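Local coordinates for sialidase domain-containing protein (Dyadobacter fermentans, PDB 5HX0) that is of unknown function but has a six-bladed, sialidase-like beta-propeller fold and may act on glycans, at residues A[207-212]-A[265-270]; A[236-241]-A[252-257]; A[275-280]-A[291-296]. All coordinates share one frame; numbering follows the deposited sequence.

Interaction 1. Residues A[207-212]-A[265-270]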
ATOM      1  N   TYR A 207      11.229  -9.178  15.703  1.00 12.44           N
ATOM      2  CA  TYR A 207      11.543  -8.357  14.528  1.00 14.46           C
ATOM      3  C   TYR A 207      13.021  -7.990  14.611  1.00 13.85           C
ATOM      4  O   TYR A 207      13.626  -8.054  15.684  1.00 14.33           O
ATOM      5  CB  TYR A 207      10.697  -7.063  14.494  1.00  9.99           C
ATOM      6  CG  TYR A 207      11.106  -6.169  15.646  1.00 13.34           C
ATOM      7  CD1 TYR A 207      10.597  -6.392  16.915  1.00 13.65           C
ATOM      8  CD2 TYR A 207      12.092  -5.171  15.488  1.00 12.32           C
ATOM      9  CE1 TYR A 207      11.013  -5.640  17.997  1.00 17.52           C
ATOM     10  CE2 TYR A 207      12.518  -4.418  16.563  1.00 14.87           C
ATOM     11  CZ  TYR A 207      11.978  -4.660  17.824  1.00 15.35           C
ATOM     12  OH  TYR A 207      12.394  -3.939  18.926  1.00 15.51           O
ATOM     13  N   ASN A 208      13.586  -7.561  13.486  1.00 12.99           N
ATOM     14  CA  ASN A 208      14.837  -6.808  13.544  1.00 11.34           C
ATOM     15  C   ASN A 208      15.120  -6.200  12.177  1.00 15.39           C
ATOM     16  O   ASN A 208      14.457  -6.511  11.182  1.00 16.05           O
ATOM     17  CB  ASN A 208      16.036  -7.665  13.977  1.00  8.30           C
ATOM     18  CG  ASN A 208      17.022  -6.871  14.820  1.00 15.55           C
ATOM     19  OD1 ASN A 208      16.919  -5.642  14.899  1.00 14.46           O
ATOM     20  ND2 ASN A 208      17.979  -7.561  15.439  1.00 10.92           N
ATOM     21  N   ARG A 209      16.129  -5.332  12.141  1.00 12.77           N
ATOM     22  CA  ARG A 209      16.848  -5.063  10.906  1.00 14.73           C
ATOM     23  C   ARG A 209      18.173  -5.808  10.983  1.00 19.75           C
ATOM     24  O   ARG A 209      18.909  -5.665  11.965  1.00 13.92           O
ATOM     25  CB  ARG A 209      17.091  -3.562  10.669  1.00 12.57           C
ATOM     26  CG  ARG A 209      17.749  -3.251   9.286  1.00 12.29           C
ATOM     27  CD  ARG A 209      19.292  -3.471   9.286  1.00 13.26           C
ATOM     28  NE  ARG A 209      19.903  -3.127   8.002  1.00 12.91           N
ATOM     29  CZ  ARG A 209      21.179  -3.340   7.688  1.00 13.10           C
ATOM     30  NH1 ARG A 209      21.633  -2.945   6.496  1.00  9.56           N
ATOM     31  NH2 ARG A 209      22.003  -3.964   8.543  1.00 12.28           N
ATOM     32  N   GLY A 210      18.480  -6.570   9.944  1.00 13.95           N
ATOM     33  CA  GLY A 210      19.725  -7.320   9.880  1.00 15.48           C
ATOM     34  C   GLY A 210      19.550  -8.552   9.021  1.00 17.07           C
ATOM     35  O   GLY A 210      18.438  -8.957   8.692  1.00 14.08           O
ATOM     36  N   ALA A 211      20.684  -9.147   8.650  1.00 12.86           N
ATOM     37  CA  ALA A 211      20.663 -10.331   7.805  1.00 13.00           C
ATOM     38  C   ALA A 211      20.396 -11.589   8.627  1.00 17.02           C
ATOM     39  O   ALA A 211      20.983 -11.786   9.704  1.00 14.64           O
ATOM     40  CB  ALA A 211      21.986 -10.483   7.048  1.00 12.00           C
HETATM   41  N   MSE A 212      19.500 -12.431   8.110  1.00 14.22           N
HETATM   42  CA  MSE A 212      19.364 -13.812   8.536  1.00 12.91           C
HETATM   43  C   MSE A 212      20.478 -14.597   7.875  1.00 14.08           C
HETATM   44  O   MSE A 212      21.169 -14.061   7.011  1.00 12.23           O
HETATM   45  CB  MSE A 212      18.004 -14.386   8.121  1.00 11.04           C
HETATM   46  CG  MSE A 212      16.823 -13.626   8.658  1.00 12.31           C
HETATM   47 SE   MSE A 212      15.201 -14.381   7.871  0.77 19.74          SE
HETATM   48  CE  MSE A 212      13.864 -13.458   8.928  1.00 18.47           C
ATOM     49  N   GLU A 265      19.825  -3.698  16.387  1.00 11.35           N
ATOM     50  CA  GLU A 265      19.970  -4.234  15.025  1.00 10.72           C
ATOM     51  C   GLU A 265      21.163  -5.186  14.934  1.00 14.56           C
ATOM     52  O   GLU A 265      22.259  -4.868  15.400  1.00 17.98           O
ATOM     53  CB  GLU A 265      20.120  -3.074  14.041  1.00 12.05           C
ATOM     54  CG  GLU A 265      18.866  -2.273  14.020  1.00 12.33           C
ATOM     55  CD  GLU A 265      18.975  -1.009  13.210  1.00 20.17           C
ATOM     56  OE1 GLU A 265      20.103  -0.556  12.908  1.00 16.97           O
ATOM     57  OE2 GLU A 265      17.916  -0.456  12.884  1.00 16.76           O
ATOM     58  N   ALA A 266      20.949  -6.364  14.352  1.00 13.91           N
ATOM     59  CA  ALA A 266      21.958  -7.417  14.378  1.00 12.53           C
ATOM     60  C   ALA A 266      21.903  -8.210  13.088  1.00 17.81           C
ATOM     61  O   ALA A 266      20.814  -8.586  12.643  1.00 13.43           O
ATOM     62  CB  ALA A 266      21.727  -8.358  15.570  1.00 13.41           C
ATOM     63  N   SER A 267      23.068  -8.468  12.494  1.00 14.93           N
ATOM     64  CA  SER A 267      23.193  -9.422  11.393  1.00 15.98           C
ATOM     65  C   SER A 267      23.891 -10.675  11.897  1.00 19.58           C
ATOM     66  O   SER A 267      24.841 -10.586  12.678  1.00 15.66           O
ATOM     67  CB  SER A 267      23.978  -8.820  10.224  1.00 11.94           C
ATOM     68  OG  SER A 267      23.159  -7.923   9.470  1.00 13.98           O
ATOM     69  N   VAL A 268      23.440 -11.838  11.448  1.00 15.82           N
ATOM     70  CA  VAL A 268      23.978 -13.096  11.944  1.00 14.49           C
ATOM     71  C   VAL A 268      24.713 -13.787  10.804  1.00 15.03           C
ATOM     72  O   VAL A 268      24.444 -13.537   9.623  1.00 15.73           O
ATOM     73  CB  VAL A 268      22.879 -13.993  12.562  1.00 14.93           C
ATOM     74  CG1 VAL A 268      21.930 -14.581  11.480  1.00 10.49           C
ATOM     75  CG2 VAL A 268      23.511 -15.087  13.455  1.00 17.31           C
ATOM     76  N   TYR A 269      25.668 -14.645  11.166  1.00 14.45           N
ATOM     77  CA  TYR A 269      26.547 -15.279  10.191  1.00 15.04           C
ATOM     78  C   TYR A 269      27.021 -16.623  10.745  1.00 15.55           C
ATOM     79  O   TYR A 269      27.241 -16.759  11.949  1.00 20.45           O
ATOM     80  CB  TYR A 269      27.733 -14.335   9.880  1.00 13.74           C
ATOM     81  CG  TYR A 269      28.692 -14.879   8.854  1.00 19.34           C
ATOM     82  CD1 TYR A 269      28.367 -14.852   7.507  1.00 15.82           C
ATOM     83  CD2 TYR A 269      29.925 -15.414   9.235  1.00 16.70           C
ATOM     84  CE1 TYR A 269      29.233 -15.370   6.549  1.00 23.52           C
ATOM     85  CE2 TYR A 269      30.815 -15.930   8.278  1.00 13.64           C
ATOM     86  CZ  TYR A 269      30.443 -15.905   6.932  1.00 19.05           C
ATOM     87  OH  TYR A 269      31.264 -16.409   5.947  1.00 19.48           O
ATOM     88  N   GLU A 270      27.160 -17.620   9.875  1.00 15.75           N
ATOM     89  CA  GLU A 270      27.742 -18.901  10.261  1.00 16.03           C
ATOM     90  C   GLU A 270      29.061 -19.072   9.534  1.00 19.39           C
ATOM     91  O   GLU A 270      29.115 -18.930   8.305  1.00 18.68           O
ATOM     92  CB  GLU A 270      26.809 -20.063   9.927  1.00 19.03           C
ATOM     93  CG  GLU A 270      27.263 -21.405  10.504  1.00 26.41           C
ATOM     94  CD  GLU A 270      26.393 -22.536   9.986  1.00 32.01           C
ATOM     95  OE1 GLU A 270      26.538 -22.903   8.797  1.00 28.32           O
ATOM     96  OE2 GLU A 270      25.523 -23.011  10.739  1.00 31.42           O
TER
HETATM   97  O   HOH W   1      19.828 -11.591  12.258  1.00 16.14           O
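The carboxamide of Asn208 lies against the backbone that joins Glu265 to Ala266: OD1 sits 3.4 Å from Glu265 CA, and ND2 rests 3.8 Å from the methyl carbon CB of Ala266. That ND2 is held by the carbonyl oxygens of Val223 and Asn264. The guanidinium of Arg209 meets Ser267 OG obliquely at NH2, too far for a bond, and NH1 is secured by the carbonyl of Pro369. Glu265 packs its CG and OE2 against Arg209 CB, while OE1 forms a salt bridge with Arg281 and OE2 a hydrogen bond with the hydroxyl of Tyr368. An acetate and a tetraethylene glycol, probably from the crystallisation liquor, lie about 4 Å from the Glu265 side chain and may mark a polar pocket. Two backbone bonds join the irregular segment 207-212 to the strand: Ala266 N donates to Arg209 O at 3.2 Å, and Val268 N to Ala211 O at 3.0 Å. Gly210 brings its CA to 3.2 Å from Ala266 O as a C-H donor. With OG anti to its carbonyl carbon (chi1 -77°), Ser267 accepts Ala211 N at 2.9 Å, nearly straight (175°). OG also bonds Met314 O, so a side chain stands in for a backbone acceptor.

Interaction 2. Residues A[236-241]-A[252-257]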
ATOM      1  N   SER A 236      17.603  -6.153  24.063  1.00 17.06           N
ATOM      2  CA  SER A 236      18.594  -7.222  24.019  1.00 18.82           C
ATOM      3  C   SER A 236      18.356  -8.057  22.763  1.00 14.64           C
ATOM      4  O   SER A 236      17.296  -7.976  22.138  1.00 15.89           O
ATOM      5  CB  SER A 236      18.513  -8.107  25.284  1.00 14.78           C
ATOM      6  OG  SER A 236      17.180  -8.578  25.441  1.00 18.62           O
ATOM      7  N   ASN A 237      19.354  -8.864  22.399  1.00 22.84           N
ATOM      8  CA  ASN A 237      19.303  -9.710  21.214  1.00 19.70           C
ATOM      9  C   ASN A 237      19.163 -11.174  21.611  1.00 17.95           C
ATOM     10  O   ASN A 237      19.707 -11.620  22.633  1.00 19.76           O
ATOM     11  CB  ASN A 237      20.561  -9.548  20.344  1.00 19.60           C
ATOM     12  CG  ASN A 237      20.554  -8.260  19.525  1.00 15.30           C
ATOM     13  OD1 ASN A 237      21.555  -7.551  19.474  1.00 19.84           O
ATOM     14  ND2 ASN A 237      19.417  -7.950  18.888  1.00 12.16           N
ATOM     15  N   HIS A 238      18.457 -11.914  20.764  1.00 16.19           N
ATOM     16  CA  HIS A 238      18.074 -13.297  21.002  1.00 16.41           C
ATOM     17  C   HIS A 238      18.083 -14.016  19.660  1.00 19.33           C
ATOM     18  O   HIS A 238      17.701 -13.435  18.643  1.00 18.73           O
ATOM     19  CB  HIS A 238      16.691 -13.346  21.673  1.00 19.76           C
ATOM     20  CG  HIS A 238      16.627 -12.508  22.908  1.00 20.65           C
ATOM     21  ND1 HIS A 238      16.967 -12.999  24.151  1.00 19.09           N
ATOM     22  CD2 HIS A 238      16.380 -11.189  23.082  1.00 20.25           C
ATOM     23  CE1 HIS A 238      16.885 -12.029  25.045  1.00 25.00           C
ATOM     24  NE2 HIS A 238      16.537 -10.918  24.423  1.00 19.93           N
ATOM     25  N   LEU A 239      18.561 -15.256  19.654  1.00 16.25           N
ATOM     26  CA  LEU A 239      18.629 -16.042  18.427  1.00 16.59           C
ATOM     27  C   LEU A 239      17.349 -16.855  18.244  1.00 18.76           C
ATOM     28  O   LEU A 239      16.982 -17.653  19.118  1.00 24.04           O
ATOM     29  CB  LEU A 239      19.838 -16.972  18.450  1.00 15.11           C
ATOM     30  CG  LEU A 239      20.009 -17.903  17.242  1.00 17.94           C
ATOM     31  CD1 LEU A 239      20.254 -17.109  15.969  1.00 13.50           C
ATOM     32  CD2 LEU A 239      21.142 -18.886  17.491  1.00 21.17           C
ATOM     33  N   LEU A 240      16.686 -16.665  17.110  1.00 14.72           N
ATOM     34  CA  LEU A 240      15.631 -17.557  16.663  1.00 17.98           C
ATOM     35  C   LEU A 240      16.165 -18.479  15.576  1.00 20.83           C
ATOM     36  O   LEU A 240      17.086 -18.138  14.829  1.00 15.09           O
ATOM     37  CB  LEU A 240      14.425 -16.796  16.109  1.00 16.81           C
ATOM     38  CG  LEU A 240      13.819 -15.677  16.953  1.00 20.33           C
ATOM     39  CD1 LEU A 240      12.567 -15.154  16.288  1.00 13.08           C
ATOM     40  CD2 LEU A 240      13.525 -16.161  18.354  1.00 23.92           C
ATOM     41  N   ILE A 241      15.560 -19.650  15.482  1.00 19.00           N
ATOM     42  CA  ILE A 241      15.955 -20.652  14.509  1.00 16.80           C
ATOM     43  C   ILE A 241      14.700 -21.194  13.842  1.00 21.16           C
ATOM     44  O   ILE A 241      13.703 -21.472  14.519  1.00 20.43           O
ATOM     45  CB  ILE A 241      16.753 -21.775  15.197  1.00 23.60           C
ATOM     46  CG1 ILE A 241      18.115 -21.255  15.680  1.00 20.09           C
ATOM     47  CG2 ILE A 241      16.823 -22.961  14.306  1.00 28.34           C
ATOM     48  CD1 ILE A 241      18.985 -22.316  16.323  1.00 28.75           C
ATOM     49  N   SER A 252      16.028 -19.912  20.519  1.00 22.49           N
ATOM     50  CA  SER A 252      17.190 -20.741  20.801  1.00 19.96           C
ATOM     51  C   SER A 252      17.934 -20.268  22.044  1.00 25.33           C
ATOM     52  O   SER A 252      18.087 -21.040  22.993  1.00 29.56           O
ATOM     53  CB  SER A 252      18.137 -20.785  19.597  1.00 19.13           C
ATOM     54  OG  SER A 252      19.236 -21.643  19.878  1.00 22.46           O
ATOM     55  N   ALA A 253      18.388 -19.010  22.080  1.00 22.19           N
ATOM     56  CA  ALA A 253      19.239 -18.547  23.178  1.00 21.66           C
ATOM     57  C   ALA A 253      19.388 -17.028  23.178  1.00 23.23           C
ATOM     58  O   ALA A 253      19.300 -16.401  22.118  1.00 21.51           O
ATOM     59  CB  ALA A 253      20.626 -19.197  23.077  1.00 25.05           C
ATOM     60  N   PRO A 254      19.635 -16.406  24.335  1.00 24.13           N
ATOM     61  CA  PRO A 254      20.001 -14.983  24.338  1.00 21.00           C
ATOM     62  C   PRO A 254      21.361 -14.781  23.685  1.00 26.33           C
ATOM     63  O   PRO A 254      22.279 -15.593  23.850  1.00 21.84           O
ATOM     64  CB  PRO A 254      20.048 -14.617  25.829  1.00 28.76           C
ATOM     65  CG  PRO A 254      19.479 -15.796  26.562  1.00 36.50           C
ATOM     66  CD  PRO A 254      19.666 -16.991  25.686  1.00 30.79           C
ATOM     67  N   VAL A 255      21.485 -13.685  22.940  1.00 20.63           N
ATOM     68  CA  VAL A 255      22.703 -13.380  22.182  1.00 21.83           C
ATOM     69  C   VAL A 255      23.534 -12.296  22.854  1.00 18.79           C
ATOM     70  O   VAL A 255      24.755 -12.412  22.960  1.00 18.00           O
ATOM     71  CB  VAL A 255      22.343 -12.982  20.732  1.00 14.97           C
ATOM     72  CG1 VAL A 255      23.571 -12.381  20.024  1.00 15.14           C
ATOM     73  CG2 VAL A 255      21.794 -14.193  19.966  1.00 20.61           C
ATOM     74  N   ALA A 256      22.901 -11.206  23.273  1.00 21.66           N
ATOM     75  CA  ALA A 256      23.614 -10.118  23.933  1.00 21.47           C
ATOM     76  C   ALA A 256      22.629  -9.404  24.840  1.00 24.44           C
ATOM     77  O   ALA A 256      21.587  -8.931  24.374  1.00 23.62           O
ATOM     78  CB  ALA A 256      24.227  -9.135  22.929  1.00 18.07           C
ATOM     79  N   VAL A 257      22.947  -9.361  26.133  1.00 24.59           N
ATOM     80  CA  VAL A 257      22.107  -8.738  27.156  1.00 25.16           C
ATOM     81  C   VAL A 257      23.029  -8.014  28.128  1.00 27.49           C
ATOM     82  O   VAL A 257      24.077  -8.544  28.518  1.00 26.57           O
ATOM     83  CB  VAL A 257      21.242  -9.771  27.920  1.00 27.85           C
ATOM     84  CG1 VAL A 257      20.237  -9.071  28.817  1.00 34.69           C
ATOM     85  CG2 VAL A 257      20.539 -10.724  26.973  1.00 33.82           C
TER
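Two amides converge on the carbonyl oxygen of Asn237, that of Val255 at 2.7 Å from N to O and that of Ala256 at 3.3 Å, both arriving from the same face of the carbonyl plane and well above it. In return, Asn237 N donates to Ala256 O. Farther along, Leu239 N bonds Ala253 O at 2.8 Å, and Ser252 N bonds Leu239 O.

Around this ladder come the side chains. Val255 turns CG2 toward the neighbouring strand, where it packs 3.7 Å from Leu239 CB, and Ser252 sets its hydroxymethyl group beside the end of Ile241, OG lying 3.6 Å from CD1. The imidazole of His238 runs obliquely past the pyrrolidine of Pro254, its ND1 3.6 Å from Pro254 CA.

Such doubled acceptance marks a classic beta bulge: Val255 and Ala256 both face Asn237, and Val255 adopts a helix-like psi of -47°. Ser252 and Ala253 both face Leu239 in a second classic bulge, where Leu239 O accepts only Ser252 N of these two. The strand 250-256, outermost in its propeller blade, is thus bulged twice against the third strand, 234-242.

The second shell fixes the polar ends. His238 NE2 donates to Ser236 OG at 2.6 Å, the hydroxyl swung between its own backbone N and carbonyl carbon (chi1 54°), and the ring is gripped again at ND1 by the hydroxyl of Tyr251. Ser236 OG is also hydrogen-bonded to Asp228 OD2. On the other face of the sheet, Asn237 ND2 bonds Asn264 O, tying the blade to strand 262-270 of the next one, and Val224 O within its own blade, while Ser252 OG reaches Gly298 O.

Interaction 3. Residues A[275-280]-A[291-296]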
ATOM      1  N   ASP A 275      30.876 -21.844  13.676  1.00 19.96           N
ATOM      2  CA  ASP A 275      30.562 -20.833  14.673  1.00 19.98           C
ATOM      3  C   ASP A 275      29.417 -19.965  14.166  1.00 24.58           C
ATOM      4  O   ASP A 275      29.311 -19.688  12.965  1.00 23.66           O
ATOM      5  CB  ASP A 275      31.781 -19.949  14.960  1.00 21.43           C
ATOM      6  CG  ASP A 275      32.816 -20.636  15.828  1.00 29.84           C
ATOM      7  OD1 ASP A 275      32.648 -21.845  16.135  1.00 29.27           O
ATOM      8  OD2 ASP A 275      33.799 -19.956  16.198  1.00 21.89           O
ATOM      9  N   VAL A 276      28.552 -19.553  15.086  1.00 21.67           N
ATOM     10  CA  VAL A 276      27.495 -18.579  14.824  1.00 19.70           C
ATOM     11  C   VAL A 276      27.949 -17.243  15.405  1.00 22.59           C
ATOM     12  O   VAL A 276      28.206 -17.138  16.611  1.00 24.92           O
ATOM     13  CB  VAL A 276      26.164 -19.018  15.454  1.00 23.37           C
ATOM     14  CG1 VAL A 276      25.098 -17.936  15.262  1.00 24.13           C
ATOM     15  CG2 VAL A 276      25.710 -20.377  14.889  1.00 17.59           C
ATOM     16  N   VAL A 277      28.032 -16.220  14.561  1.00 18.94           N
ATOM     17  CA  VAL A 277      28.508 -14.900  14.955  1.00 15.73           C
ATOM     18  C   VAL A 277      27.412 -13.874  14.696  1.00 21.21           C
ATOM     19  O   VAL A 277      26.767 -13.905  13.642  1.00 18.98           O
ATOM     20  CB  VAL A 277      29.794 -14.543  14.174  1.00 20.56           C
ATOM     21  CG1 VAL A 277      30.102 -13.102  14.315  1.00 29.12           C
ATOM     22  CG2 VAL A 277      30.965 -15.398  14.693  1.00 22.78           C
ATOM     23  N   ALA A 278      27.198 -12.971  15.654  1.00 17.70           N
ATOM     24  CA  ALA A 278      26.243 -11.873  15.498  1.00 19.25           C
ATOM     25  C   ALA A 278      26.962 -10.535  15.614  1.00 14.52           C
ATOM     26  O   ALA A 278      27.720 -10.317  16.563  1.00 16.03           O
ATOM     27  CB  ALA A 278      25.123 -11.962  16.548  1.00 13.77           C
ATOM     28  N   PHE A 279      26.703  -9.630  14.662  1.00 15.94           N
ATOM     29  CA  PHE A 279      27.320  -8.306  14.625  1.00 15.62           C
ATOM     30  C   PHE A 279      26.276  -7.268  15.031  1.00 14.61           C
ATOM     31  O   PHE A 279      25.254  -7.119  14.351  1.00 14.68           O
ATOM     32  CB  PHE A 279      27.872  -7.994  13.230  1.00 11.62           C
ATOM     33  CG  PHE A 279      28.884  -8.998  12.724  1.00 14.83           C
ATOM     34  CD1 PHE A 279      30.213  -8.961  13.175  1.00 15.64           C
ATOM     35  CD2 PHE A 279      28.519  -9.963  11.795  1.00 12.47           C
ATOM     36  CE1 PHE A 279      31.169  -9.872  12.702  1.00 17.89           C
ATOM     37  CE2 PHE A 279      29.471 -10.896  11.319  1.00 17.49           C
ATOM     38  CZ  PHE A 279      30.798 -10.839  11.776  1.00 19.60           C
ATOM     39  N   LEU A 280      26.551  -6.523  16.104  1.00 16.49           N
ATOM     40  CA  LEU A 280      25.506  -5.874  16.894  1.00 19.99           C
ATOM     41  C   LEU A 280      25.654  -4.356  16.946  1.00 16.68           C
ATOM     42  O   LEU A 280      26.727  -3.836  17.272  1.00 18.17           O
ATOM     43  CB  LEU A 280      25.512  -6.427  18.315  1.00 17.31           C
ATOM     44  CG  LEU A 280      25.650  -7.945  18.442  1.00 18.24           C
ATOM     45  CD1 LEU A 280      25.892  -8.319  19.883  1.00 20.43           C
ATOM     46  CD2 LEU A 280      24.393  -8.639  17.911  1.00 13.98           C
ATOM     47  N   ILE A 291      30.183  -7.712  18.973  1.00 12.76           N
ATOM     48  CA  ILE A 291      30.082  -9.047  18.390  1.00 17.36           C
ATOM     49  C   ILE A 291      29.779 -10.032  19.511  1.00 18.40           C
ATOM     50  O   ILE A 291      30.235  -9.857  20.647  1.00 21.26           O
ATOM     51  CB  ILE A 291      31.380  -9.421  17.631  1.00 17.80           C
ATOM     52  CG1 ILE A 291      31.222 -10.722  16.849  1.00 21.06           C
ATOM     53  CG2 ILE A 291      32.583  -9.485  18.606  1.00 22.51           C
ATOM     54  CD1 ILE A 291      32.409 -11.056  15.931  1.00 17.05           C
ATOM     55  N   ALA A 292      28.973 -11.041  19.206  1.00 16.85           N
ATOM     56  CA  ALA A 292      28.761 -12.158  20.114  1.00 25.74           C
ATOM     57  C   ALA A 292      28.865 -13.447  19.312  1.00 22.48           C
ATOM     58  O   ALA A 292      28.467 -13.497  18.142  1.00 18.39           O
ATOM     59  CB  ALA A 292      27.400 -12.057  20.830  1.00 18.33           C
ATOM     60  N   ARG A 293      29.402 -14.494  19.946  1.00 21.68           N
ATOM     61  CA  ARG A 293      29.724 -15.736  19.257  1.00 20.29           C
ATOM     62  C   ARG A 293      29.149 -16.951  19.990  1.00 24.80           C
ATOM     63  O   ARG A 293      29.094 -16.983  21.225  1.00 20.81           O
ATOM     64  CB  ARG A 293      31.261 -15.885  19.105  1.00 22.39           C
ATOM     65  CG  ARG A 293      31.696 -17.158  18.385  1.00 18.69           C
ATOM     66  CD  ARG A 293      33.234 -17.202  18.247  1.00 20.59           C
ATOM     67  NE  ARG A 293      33.739 -16.044  17.507  1.00 19.70           N
ATOM     68  CZ  ARG A 293      34.108 -16.067  16.229  1.00 24.00           C
ATOM     69  NH1 ARG A 293      34.044 -17.196  15.534  1.00 21.89           N
ATOM     70  NH2 ARG A 293      34.559 -14.960  15.644  1.00 18.39           N
ATOM     71  N   SER A 294      28.711 -17.947  19.214  1.00 21.35           N
ATOM     72  CA  SER A 294      28.310 -19.254  19.730  1.00 28.64           C
ATOM     73  C   SER A 294      29.162 -20.332  19.077  1.00 32.19           C
ATOM     74  O   SER A 294      29.291 -20.369  17.846  1.00 26.16           O
ATOM     75  CB  SER A 294      26.831 -19.541  19.458  1.00 22.25           C
ATOM     76  OG  SER A 294      26.515 -20.894  19.771  1.00 23.03           O
ATOM     77  N   VAL A 295      29.718 -21.225  19.894  1.00 26.24           N
ATOM     78  CA  VAL A 295      30.478 -22.354  19.373  1.00 27.31           C
ATOM     79  C   VAL A 295      29.719 -23.667  19.469  1.00 31.31           C
ATOM     80  O   VAL A 295      30.285 -24.715  19.132  1.00 42.57           O
ATOM     81  CB  VAL A 295      31.847 -22.482  20.066  1.00 24.80           C
ATOM     82  CG1 VAL A 295      32.680 -21.213  19.871  1.00 21.93           C
ATOM     83  CG2 VAL A 295      31.661 -22.810  21.543  1.00 31.86           C
ATOM     84  N   ASP A 296      28.466 -23.657  19.917  1.00 31.64           N
ATOM     85  CA  ASP A 296      27.693 -24.882  20.073  1.00 36.03           C
ATOM     86  C   ASP A 296      26.426 -24.842  19.226  1.00 35.59           C
ATOM     87  O   ASP A 296      25.369 -25.351  19.620  1.00 32.68           O
ATOM     88  CB  ASP A 296      27.362 -25.140  21.542  1.00 38.29           C
ATOM     89  CG  ASP A 296      26.632 -23.982  22.191  1.00 36.14           C
ATOM     90  OD1 ASP A 296      26.088 -23.115  21.463  1.00 31.66           O
ATOM     91  OD2 ASP A 296      26.598 -23.944  23.437  1.00 34.01           O
TER
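Arg293 NH1 donates to Asp275 OD2 at 2.8 Å, a salt bridge that uses the anti lone pair of the carboxylate. The oxygen lies close to the guanidinium plane; the two flat groups stand 72° apart, and OD2 alone makes the bond to NH1. A bend in the arginine chain (chi3 -59°) folds the guanidinium back over the neighbouring strand, where Val277 CG2 covers the centre of one face, 3.6 Å from CZ. The second terminal nitrogen, NH2, is taken by Glu345 O. Val277 divides its work: its other methyl, CG1, presses on Ile291 CD1 at a tight 3.5 Å and also lies over the rim of the Phe279 ring. Ile291 runs alongside that ring, its CD1 3.7 Å from Phe279 CE1. Beneath these side chains, Val276 with Ser294 and Ala278 with Ala292 form regular antiparallel hydrogen-bonded pairs. Just beyond, Ser294 OG bonds Gly298 N and Thr300 O, and Asp296 OD2 bonds Thr300 OG1. The spacing of Ser294, Asp296, Gly298, Thr300 and Phe301 is that of the Asp box, the BNR repeat signature found in the turn between the third and fourth strands of a sialidase propeller blade.

In the fold
Two consecutive blades of the propeller, with the loop that leads into the first, supply all three contacts, whose centres lie only 10 to 11 Å apart. Along the chain, interaction 2 is nested within the loop closed by interaction 1, and interaction 3 follows. Interaction 1 is the innermost, about 6 Å from the centre of the chain; interactions 2 and 3 lie about 16 and 17 Å out. Strand 262-270 serves interaction 1 and is also the sheet neighbour of strand 276-283 in interaction 3. Between the blades, Val255 and Ala256 pack on Ala278 and Leu280, while Asn237 touches Asn208 and Ala266. The example illustrates how neighbouring blades interlock through apolar side chains together with a polar Asn237 tie.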